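Local structure of DNA-3-methyladenine glycosidase (Bacillus halodurans, 2H56) at residues L165-A176 / G187-W198. The protein belongs to the HhH-GPD superfamily of base excision DNA repair proteins and has a largely helical fold. Numbering follows the deposited sequence.
Sequences LSVGDVGLQRGA and GKKLLIYHGKAW
Leu165, in the loop ahead of helix 170-176, packs onto Leu191 and Trp198 in the HhH-GPD fold; beyond this loop, helices 170-176 and 187-195 cross at 81° with their axes 8.0 Å apart. A chi1 of -179° swings Leu165 CG away from its own N, carrying CD1 to the edge of the Trp198 ring, 3.6 Å from CZ3 and near the ring plane, while CD2 rests against the backbone at Gly195. The two methyls of Val167 part company: CG2 meets Ile192 CG1 at 3.7 Å, and CG1 lies across the aliphatic chain of Lys188. Asp169 N-caps helix 170-176, its OD2 taking Leu172 N at 2.7 Å through the anti lone pair; Trp149 and Trp210 also bond this carboxylate. Leu172 CB reaches Leu191 CD2 at 3.7 Å, and both leucines also touch helix 202-219. Gln173 runs alongside Lys188 in the same direction, its CG packing on the Gly187-Lys188 peptide, 3.6 Å from Lys188 N. No hydrogen bond joins the segments; the extended side chain brings Gln173 NE2 to Val167 O at 3.0 Å, in the carbonyl plane, with an N-H...O angle of 157°. Ala176 CB lies 4.0 Å from Gly187 O and 4.1 Å from Leu190 CB.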
ATOM      1  N   LEU A 165      -4.991   4.249  -6.832  1.00 68.35           N
ATOM      2  CA  LEU A 165      -3.876   5.028  -7.340  1.00 69.51           C
ATOM      3  C   LEU A 165      -3.455   6.048  -6.256  1.00 72.44           C
ATOM      4  O   LEU A 165      -4.140   7.060  -6.070  1.00 76.19           O
ATOM      5  CB  LEU A 165      -4.347   5.744  -8.588  1.00 70.29           C
ATOM      6  CG  LEU A 165      -3.409   6.641  -9.397  1.00 73.71           C
ATOM      7  CD1 LEU A 165      -2.372   5.838 -10.183  1.00 67.18           C
ATOM      8  CD2 LEU A 165      -4.256   7.483 -10.360  1.00 69.83           C
ATOM      9  N   SER A 166      -2.379   5.798  -5.505  1.00 70.16           N
ATOM     10  CA  SER A 166      -2.048   6.742  -4.460  1.00 70.49           C
ATOM     11  C   SER A 166      -1.289   7.945  -5.012  1.00 70.64           C
ATOM     12  O   SER A 166      -0.057   7.956  -5.128  1.00 70.24           O
ATOM     13  CB  SER A 166      -1.274   6.123  -3.319  1.00 69.52           C
ATOM     14  OG  SER A 166      -1.088   7.120  -2.328  1.00 74.54           O
ATOM     15  N   VAL A 167      -2.038   8.989  -5.314  1.00 70.03           N
ATOM     16  CA  VAL A 167      -1.430  10.174  -5.908  1.00 69.10           C
ATOM     17  C   VAL A 167      -0.334  10.771  -5.039  1.00 68.68           C
ATOM     18  O   VAL A 167       0.606  11.365  -5.558  1.00 69.90           O
ATOM     19  CB  VAL A 167      -2.502  11.196  -6.254  1.00 67.38           C
ATOM     20  CG1 VAL A 167      -1.918  12.569  -6.395  1.00 64.01           C
ATOM     21  CG2 VAL A 167      -3.182  10.729  -7.540  1.00 64.13           C
ATOM     22  N   GLY A 168      -0.418  10.568  -3.726  1.00 68.75           N
ATOM     23  CA  GLY A 168       0.542  11.189  -2.804  1.00 67.27           C
ATOM     24  C   GLY A 168       1.808  10.397  -2.579  1.00 65.03           C
ATOM     25  O   GLY A 168       2.666  10.837  -1.865  1.00 65.59           O
ATOM     26  N   ASP A 169       1.926   9.216  -3.159  1.00 65.04           N
ATOM     27  CA  ASP A 169       3.120   8.401  -2.962  1.00 65.91           C
ATOM     28  C   ASP A 169       4.337   8.954  -3.727  1.00 66.43           C
ATOM     29  O   ASP A 169       4.405   8.940  -4.950  1.00 67.61           O
ATOM     30  CB  ASP A 169       2.853   6.946  -3.371  1.00 65.67           C
ATOM     31  CG  ASP A 169       3.975   5.996  -2.934  1.00 67.56           C
ATOM     32  OD1 ASP A 169       3.995   5.525  -1.773  1.00 72.43           O
ATOM     33  OD2 ASP A 169       4.851   5.704  -3.766  1.00 74.33           O
ATOM     34  N   VAL A 170       5.316   9.415  -2.976  1.00 69.75           N
ATOM     35  CA  VAL A 170       6.577   9.896  -3.531  1.00 70.04           C
ATOM     36  C   VAL A 170       7.276   8.846  -4.407  1.00 70.66           C
ATOM     37  O   VAL A 170       8.074   9.180  -5.289  1.00 70.75           O
ATOM     38  CB  VAL A 170       7.518  10.297  -2.385  1.00 69.97           C
ATOM     39  CG1 VAL A 170       8.923  10.552  -2.905  1.00 67.76           C
ATOM     40  CG2 VAL A 170       6.950  11.505  -1.664  1.00 63.94           C
ATOM     41  N   GLY A 171       6.984   7.575  -4.153  1.00 70.29           N
ATOM     42  CA  GLY A 171       7.557   6.490  -4.936  1.00 69.79           C
ATOM     43  C   GLY A 171       6.933   6.475  -6.291  1.00 70.69           C
ATOM     44  O   GLY A 171       7.621   6.588  -7.302  1.00 75.85           O
ATOM     45  N   LEU A 172       5.614   6.376  -6.315  1.00 69.99           N
ATOM     46  CA  LEU A 172       4.873   6.437  -7.560  1.00 69.17           C
ATOM     47  C   LEU A 172       5.210   7.711  -8.329  1.00 68.45           C
ATOM     48  O   LEU A 172       5.338   7.677  -9.540  1.00 70.91           O
ATOM     49  CB  LEU A 172       3.369   6.320  -7.290  1.00 69.00           C
ATOM     50  CG  LEU A 172       2.963   4.965  -6.674  1.00 67.43           C
ATOM     51  CD1 LEU A 172       1.570   5.031  -6.104  1.00 60.46           C
ATOM     52  CD2 LEU A 172       3.072   3.847  -7.706  1.00 58.67           C
ATOM     53  N   GLN A 173       5.377   8.826  -7.628  1.00 67.51           N
ATOM     54  CA  GLN A 173       5.740  10.089  -8.283  1.00 66.78           C
ATOM     55  C   GLN A 173       7.102  10.027  -8.970  1.00 66.87           C
ATOM     56  O   GLN A 173       7.268  10.470 -10.112  1.00 66.37           O
ATOM     57  CB  GLN A 173       5.708  11.251  -7.289  1.00 65.09           C
ATOM     58  CG  GLN A 173       4.317  11.759  -7.008  1.00 66.80           C
ATOM     59  CD  GLN A 173       4.251  12.831  -5.931  1.00 65.81           C
ATOM     60  OE1 GLN A 173       5.253  13.453  -5.575  1.00 65.81           O
ATOM     61  NE2 GLN A 173       3.052  13.047  -5.403  1.00 71.31           N
ATOM     62  N   ARG A 174       8.080   9.475  -8.271  1.00 67.86           N
ATOM     63  CA  ARG A 174       9.391   9.262  -8.866  1.00 68.80           C
ATOM     64  C   ARG A 174       9.294   8.393 -10.124  1.00 69.12           C
ATOM     65  O   ARG A 174       9.963   8.668 -11.108  1.00 70.44           O
ATOM     66  CB  ARG A 174      10.324   8.613  -7.858  1.00 68.48           C
ATOM     67  CG  ARG A 174      11.706   8.258  -8.387  1.00 70.33           C
ATOM     68  CD  ARG A 174      12.680   8.023  -7.228  1.00 66.27           C
ATOM     69  NE  ARG A 174      13.799   7.157  -7.595  1.00 64.30           N
ATOM     70  CZ  ARG A 174      14.981   7.583  -8.050  1.00 68.55           C
ATOM     71  NH1 ARG A 174      15.240   8.880  -8.198  1.00 68.13           N
ATOM     72  NH2 ARG A 174      15.931   6.702  -8.343  1.00 69.44           N
ATOM     73  N   GLY A 175       8.469   7.350 -10.093  1.00 68.19           N
ATOM     74  CA  GLY A 175       8.350   6.459 -11.240  1.00 68.25           C
ATOM     75  C   GLY A 175       7.669   7.162 -12.401  1.00 68.20           C
ATOM     76  O   GLY A 175       8.047   6.979 -13.552  1.00 69.37           O
ATOM     77  N   ALA A 176       6.667   7.976 -12.088  1.00 66.68           N
ATOM     78  CA  ALA A 176       5.930   8.706 -13.095  1.00 66.76           C
ATOM     79  C   ALA A 176       6.843   9.667 -13.863  1.00 65.96           C
ATOM     80  O   ALA A 176       6.834   9.687 -15.074  1.00 65.84           O
ATOM     81  CB  ALA A 176       4.775   9.453 -12.455  1.00 67.14           C
ATOM     82  N   GLY A 187       5.659  14.913 -10.792  1.00 70.47           N
ATOM     83  CA  GLY A 187       5.224  13.538 -10.565  1.00 67.56           C
ATOM     84  C   GLY A 187       3.773  13.454 -10.193  1.00 65.67           C
ATOM     85  O   GLY A 187       3.045  12.634 -10.752  1.00 65.34           O
ATOM     86  N   LYS A 188       3.333  14.315  -9.279  1.00 64.48           N
ATOM     87  CA  LYS A 188       1.936  14.293  -8.859  1.00 66.11           C
ATOM     88  C   LYS A 188       1.031  14.476 -10.093  1.00 66.12           C
ATOM     89  O   LYS A 188       0.213  13.606 -10.421  1.00 63.47           O
ATOM     90  CB  LYS A 188       1.636  15.334  -7.774  1.00 66.06           C
ATOM     91  CG  LYS A 188       0.391  14.999  -6.962  1.00 71.92           C
ATOM     92  CD  LYS A 188       0.063  15.991  -5.844  1.00 69.43           C
ATOM     93  CE  LYS A 188      -1.453  15.939  -5.458  1.00 74.19           C
ATOM     94  NZ  LYS A 188      -1.734  15.814  -3.980  1.00 84.23           N
ATOM     95  N   LYS A 189       1.218  15.582 -10.801  1.00 65.77           N
ATOM     96  CA  LYS A 189       0.411  15.873 -11.971  1.00 64.89           C
ATOM     97  C   LYS A 189       0.517  14.788 -13.049  1.00 66.18           C
ATOM     98  O   LYS A 189      -0.478  14.485 -13.717  1.00 67.89           O
ATOM     99  CB  LYS A 189       0.816  17.221 -12.554  1.00 67.09           C
ATOM    100  CG  LYS A 189       0.355  18.461 -11.768  1.00 69.67           C
ATOM    101  CD  LYS A 189       0.927  19.713 -12.411  1.00 75.19           C
ATOM    102  CE  LYS A 189      -0.138  20.778 -12.681  1.00 85.34           C
ATOM    103  NZ  LYS A 189      -0.518  21.532 -11.445  1.00 87.19           N
ATOM    104  N   LEU A 190       1.709  14.210 -13.237  1.00 65.59           N
ATOM    105  CA  LEU A 190       1.911  13.194 -14.293  1.00 65.11           C
ATOM    106  C   LEU A 190       1.085  11.980 -13.948  1.00 64.93           C
ATOM    107  O   LEU A 190       0.398  11.398 -14.785  1.00 60.41           O
ATOM    108  CB  LEU A 190       3.383  12.790 -14.420  1.00 63.91           C
ATOM    109  CG  LEU A 190       4.300  13.768 -15.162  1.00 66.90           C
ATOM    110  CD1 LEU A 190       5.772  13.363 -15.057  1.00 60.61           C
ATOM    111  CD2 LEU A 190       3.899  13.913 -16.615  1.00 50.14           C
ATOM    112  N   LEU A 191       1.179  11.611 -12.679  1.00 66.49           N
ATOM    113  CA  LEU A 191       0.461  10.468 -12.133  1.00 67.15           C
ATOM    114  C   LEU A 191      -1.071  10.629 -12.230  1.00 68.54           C
ATOM    115  O   LEU A 191      -1.757   9.705 -12.643  1.00 71.13           O
ATOM    116  CB  LEU A 191       0.918  10.281 -10.701  1.00 65.85           C
ATOM    117  CG  LEU A 191       0.665   9.010  -9.944  1.00 66.96           C
ATOM    118  CD1 LEU A 191       1.014   7.746 -10.765  1.00 76.89           C
ATOM    119  CD2 LEU A 191       1.499   9.143  -8.713  1.00 70.63           C
ATOM    120  N   ILE A 192      -1.607  11.800 -11.891  1.00 68.67           N
ATOM    121  CA  ILE A 192      -3.038  12.047 -12.057  1.00 67.71           C
ATOM    122  C   ILE A 192      -3.459  11.927 -13.512  1.00 69.26           C
ATOM    123  O   ILE A 192      -4.497  11.347 -13.814  1.00 71.58           O
ATOM    124  CB  ILE A 192      -3.457  13.448 -11.565  1.00 69.30           C
ATOM    125  CG1 ILE A 192      -3.414  13.503 -10.031  1.00 69.00           C
ATOM    126  CG2 ILE A 192      -4.865  13.815 -12.106  1.00 55.17           C
ATOM    127  CD1 ILE A 192      -3.608  14.878  -9.462  1.00 57.12           C
ATOM    128  N   TYR A 193      -2.649  12.475 -14.412  1.00 70.27           N
ATOM    129  CA  TYR A 193      -3.008  12.554 -15.837  1.00 68.83           C
ATOM    130  C   TYR A 193      -2.945  11.172 -16.489  1.00 68.04           C
ATOM    131  O   TYR A 193      -3.945  10.682 -17.034  1.00 69.68           O
ATOM    132  CB  TYR A 193      -2.078  13.543 -16.516  1.00 68.45           C
ATOM    133  CG  TYR A 193      -2.332  13.807 -17.969  1.00 72.79           C
ATOM    134  CD1 TYR A 193      -1.706  13.039 -18.946  1.00 70.68           C
ATOM    135  CD2 TYR A 193      -3.134  14.873 -18.383  1.00 77.33           C
ATOM    136  CE1 TYR A 193      -1.895  13.290 -20.299  1.00 70.17           C
ATOM    137  CE2 TYR A 193      -3.328  15.138 -19.754  1.00 78.04           C
ATOM    138  CZ  TYR A 193      -2.704  14.335 -20.708  1.00 74.13           C
ATOM    139  OH  TYR A 193      -2.868  14.560 -22.076  1.00 78.99           O
ATOM    140  N   HIS A 194      -1.799  10.518 -16.379  1.00 66.11           N
ATOM    141  CA  HIS A 194      -1.603   9.236 -17.013  1.00 67.89           C
ATOM    142  C   HIS A 194      -2.391   8.116 -16.336  1.00 68.44           C
ATOM    143  O   HIS A 194      -2.789   7.142 -16.984  1.00 69.40           O
ATOM    144  CB  HIS A 194      -0.120   8.917 -17.057  1.00 69.67           C
ATOM    145  CG  HIS A 194       0.625   9.738 -18.058  1.00 69.41           C
ATOM    146  ND1 HIS A 194       1.181  10.964 -17.757  1.00 75.07           N
ATOM    147  CD2 HIS A 194       0.872   9.522 -19.369  1.00 65.29           C
ATOM    148  CE1 HIS A 194       1.744  11.460 -18.843  1.00 75.65           C
ATOM    149  NE2 HIS A 194       1.575  10.600 -19.831  1.00 57.43           N
ATOM    150  N   GLY A 195      -2.642   8.273 -15.048  1.00 69.11           N
ATOM    151  CA  GLY A 195      -3.434   7.294 -14.276  1.00 69.67           C
ATOM    152  C   GLY A 195      -4.814   6.994 -14.816  1.00 69.46           C
ATOM    153  O   GLY A 195      -5.333   5.887 -14.663  1.00 69.93           O
ATOM    154  N   LYS A 196      -5.404   7.985 -15.466  1.00 70.01           N
ATOM    155  CA  LYS A 196      -6.708   7.832 -16.082  1.00 69.95           C
ATOM    156  C   LYS A 196      -6.760   6.683 -17.103  1.00 70.71           C
ATOM    157  O   LYS A 196      -7.825   6.103 -17.296  1.00 73.14           O
ATOM    158  CB  LYS A 196      -7.136   9.172 -16.711  1.00 69.27           C
ATOM    159  CG  LYS A 196      -7.558  10.263 -15.693  1.00 71.20           C
ATOM    160  CD  LYS A 196      -7.683  11.696 -16.313  1.00 75.86           C
ATOM    161  CE  LYS A 196      -8.062  12.777 -15.241  1.00 79.81           C
ATOM    162  N   ALA A 197      -5.618   6.369 -17.742  1.00 70.76           N
ATOM    163  CA  ALA A 197      -5.481   5.295 -18.752  1.00 69.04           C
ATOM    164  C   ALA A 197      -5.584   3.875 -18.198  1.00 69.22           C
ATOM    165  O   ALA A 197      -5.719   2.923 -18.969  1.00 67.56           O
ATOM    166  CB  ALA A 197      -4.146   5.410 -19.441  1.00 67.52           C
ATOM    167  N   TRP A 198      -5.488   3.724 -16.881  1.00 68.72           N
ATOM    168  CA  TRP A 198      -5.288   2.408 -16.301  1.00 69.23           C
ATOM    169  C   TRP A 198      -6.493   1.821 -15.615  1.00 68.31           C
ATOM    170  O   TRP A 198      -6.458   0.646 -15.274  1.00 67.56           O
ATOM    171  CB  TRP A 198      -4.131   2.411 -15.326  1.00 69.11           C
ATOM    172  CG  TRP A 198      -2.953   3.056 -15.854  1.00 68.45           C
ATOM    173  CD1 TRP A 198      -2.520   3.060 -17.149  1.00 67.95           C
ATOM    174  CD2 TRP A 198      -2.021   3.824 -15.107  1.00 63.32           C
ATOM    175  NE1 TRP A 198      -1.348   3.785 -17.246  1.00 71.35           N
ATOM    176  CE2 TRP A 198      -1.026   4.263 -16.002  1.00 64.81           C
ATOM    177  CE3 TRP A 198      -1.914   4.158 -13.757  1.00 68.47           C
ATOM    178  CZ2 TRP A 198       0.031   5.049 -15.598  1.00 68.39           C
ATOM    179  CZ3 TRP A 198      -0.852   4.925 -13.350  1.00 65.96           C
ATOM    180  CH2 TRP A 198       0.109   5.359 -14.266  1.00 68.83           C
TER